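Local coordinates for protein putative succinylglutamate desuccinylase / aspartoacylase (Shewanella amazonensis, PDB 3FMC) that probably works as a zinc-dependent hydrolase acting on ester bonds, as a putative member of the succinylglutamate desuccinylase / aspartoacylase family, at residues L134-E137 with C138-R141. Residues are numbered along the deposited sequence; the frame is centred on the assembly and turned at random.
Sequences LVEE and CARR
Leu134 O accepts the backbone N-H of Cys138 at 3.3 Å, the first of four i to i+4 bonds that tie this piece of alpha-helix together. Cys138 SG lies 3.5 Å from Leu134 O; both residues are buried and touch His163 of helix 150-163, and Leu134 also packs on Pro217 and Trp218 of helix 210-227. Val135 O takes the N-H of Ala139 almost straight (165°) and a weak second bond from Cys138 N. This i to i+4 pattern belongs to the C-terminal part of helix 123-142, in the family's catalytic domain; the centre of the contact lies about 22 Å from the centre of the chain. Glu136 O receives Arg140 N at 2.9 Å, while the Glu136 side chain bends so that OE1 comes loosely near Ala139 CB, 4.1 Å away. Glu137, besides accepting Arg141 N, forms an i to i+3 salt bridge with Arg140. With CG anti to the carbonyl carbon (chi1 -77°) and a second bend at the next bond, the side chain of Glu137 brings its carboxylate alongside the guanidinium, which grips it side-on: Arg140 NH2 reaches Glu137 OE1 on its syn side at 2.9 Å, and Arg140 NE meets Glu137 OE2 from above the carboxylate plane at 3.2 Å. The carboxylate and guanidinium planes are 42° apart, yet both oxygens lie close to the guanidinium plane.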
ATOM      1  N   LEU C 134     -31.505  -8.322  20.041  1.00 19.85           N
ATOM      2  CA  LEU C 134     -30.141  -8.097  19.528  1.00 20.78           C
ATOM      3  C   LEU C 134     -30.015  -8.531  18.057  1.00 18.70           C
ATOM      4  O   LEU C 134     -29.405  -7.817  17.269  1.00 18.56           O
ATOM      5  CB  LEU C 134     -29.103  -8.834  20.376  1.00 23.68           C
ATOM      6  CG  LEU C 134     -29.051  -8.492  21.870  1.00 19.08           C
ATOM      7  CD1 LEU C 134     -27.847  -9.275  22.485  1.00 17.28           C
ATOM      8  CD2 LEU C 134     -28.949  -6.998  22.162  1.00 17.45           C
ATOM      9  N   VAL C 135     -30.564  -9.694  17.728  1.00 18.81           N
ATOM     10  CA  VAL C 135     -30.543 -10.264  16.380  1.00 18.90           C
ATOM     11  C   VAL C 135     -31.345  -9.345  15.435  1.00 21.06           C
ATOM     12  O   VAL C 135     -30.915  -9.009  14.310  1.00 19.83           O
ATOM     13  CB  VAL C 135     -31.061 -11.706  16.365  1.00 18.29           C
ATOM     14  CG1 VAL C 135     -31.299 -12.227  14.932  1.00 19.75           C
ATOM     15  CG2 VAL C 135     -30.091 -12.636  17.088  1.00 15.27           C
ATOM     16  N   GLU C 136     -32.465  -8.852  15.913  1.00 22.10           N
ATOM     17  CA  GLU C 136     -33.283  -7.964  15.082  1.00 22.29           C
ATOM     18  C   GLU C 136     -32.615  -6.622  14.838  1.00 20.57           C
ATOM     19  O   GLU C 136     -32.782  -6.025  13.771  1.00 20.89           O
ATOM     20  CB  GLU C 136     -34.682  -7.754  15.697  1.00 21.81           C
ATOM     21  CG  GLU C 136     -35.563  -6.757  14.875  1.00 25.86           C
ATOM     22  CD  GLU C 136     -35.709  -7.116  13.372  1.00 39.09           C
ATOM     23  OE1 GLU C 136     -35.613  -8.311  13.007  1.00 39.20           O
ATOM     24  OE2 GLU C 136     -35.928  -6.184  12.560  1.00 44.04           O
ATOM     25  N   GLU C 137     -31.880  -6.126  15.837  1.00 17.80           N
ATOM     26  CA  GLU C 137     -31.188  -4.852  15.737  1.00 18.20           C
ATOM     27  C   GLU C 137     -30.072  -4.874  14.666  1.00 19.97           C
ATOM     28  O   GLU C 137     -29.811  -3.853  13.992  1.00 20.07           O
ATOM     29  CB  GLU C 137     -30.647  -4.418  17.105  1.00 21.04           C
ATOM     30  CG  GLU C 137     -31.713  -3.861  18.038  1.00 21.28           C
ATOM     31  CD  GLU C 137     -32.337  -2.568  17.536  1.00 24.92           C
ATOM     32  OE1 GLU C 137     -31.698  -1.515  17.591  1.00 27.93           O
ATOM     33  OE2 GLU C 137     -33.477  -2.613  17.074  1.00 34.41           O
ATOM     34  N   CYS C 138     -29.437  -6.037  14.520  1.00 19.73           N
ATOM     35  CA  CYS C 138     -28.405  -6.245  13.498  1.00 17.76           C
ATOM     36  C   CYS C 138     -29.070  -6.192  12.102  1.00 19.10           C
ATOM     37  O   CYS C 138     -28.541  -5.582  11.181  1.00 20.83           O
ATOM     38  CB  CYS C 138     -27.709  -7.595  13.670  1.00 17.22           C
ATOM     39  SG  CYS C 138     -26.609  -7.670  15.123  1.00 17.49           S
ATOM     40  N   ALA C 139     -30.201  -6.886  11.953  1.00 18.66           N
ATOM     41  CA  ALA C 139     -30.954  -6.896  10.705  1.00 16.93           C
ATOM     42  C   ALA C 139     -31.386  -5.484  10.351  1.00 19.73           C
ATOM     43  O   ALA C 139     -31.287  -5.073   9.213  1.00 21.89           O
ATOM     44  CB  ALA C 139     -32.169  -7.828  10.821  1.00 19.68           C
ATOM     45  N   ARG C 140     -31.883  -4.737  11.326  1.00 20.30           N
ATOM     46  CA  ARG C 140     -32.335  -3.388  11.094  1.00 21.99           C
ATOM     47  C   ARG C 140     -31.175  -2.507  10.607  1.00 22.95           C
ATOM     48  O   ARG C 140     -31.333  -1.665   9.720  1.00 20.52           O
ATOM     49  CB  ARG C 140     -32.947  -2.834  12.394  1.00 21.88           C
ATOM     50  CG  ARG C 140     -33.388  -1.373  12.302  1.00 32.57           C
ATOM     51  CD  ARG C 140     -34.209  -0.908  13.517  1.00 33.54           C
ATOM     52  NE  ARG C 140     -33.388  -0.560  14.678  1.00 46.04           N
ATOM     53  CZ  ARG C 140     -32.701   0.572  14.799  1.00 48.46           C
ATOM     54  NH1 ARG C 140     -32.687   1.478  13.820  1.00 55.08           N
ATOM     55  NH2 ARG C 140     -32.000   0.794  15.902  1.00 53.53           N
ATOM     56  N   ARG C 141     -30.009  -2.704  11.198  1.00 21.71           N
ATOM     57  CA  ARG C 141     -28.823  -1.943  10.831  1.00 21.06           C
ATOM     58  C   ARG C 141     -28.423  -2.118   9.360  1.00 19.04           C
ATOM     59  O   ARG C 141     -28.024  -1.165   8.696  1.00 20.44           O
ATOM     60  CB  ARG C 141     -27.640  -2.410  11.695  1.00 20.49           C
ATOM     61  CG  ARG C 141     -26.458  -1.510  11.606  1.00 20.10           C
ATOM     62  CD  ARG C 141     -26.734  -0.206  12.322  1.00 28.77           C
ATOM     63  NE  ARG C 141     -25.502   0.520  12.412  1.00 22.09           N
ATOM     64  CZ  ARG C 141     -25.297   1.619  13.100  1.00 26.43           C
ATOM     65  NH1 ARG C 141     -26.283   2.209  13.767  1.00 29.95           N
ATOM     66  NH2 ARG C 141     -24.097   2.157  13.067  1.00 29.36           N
TER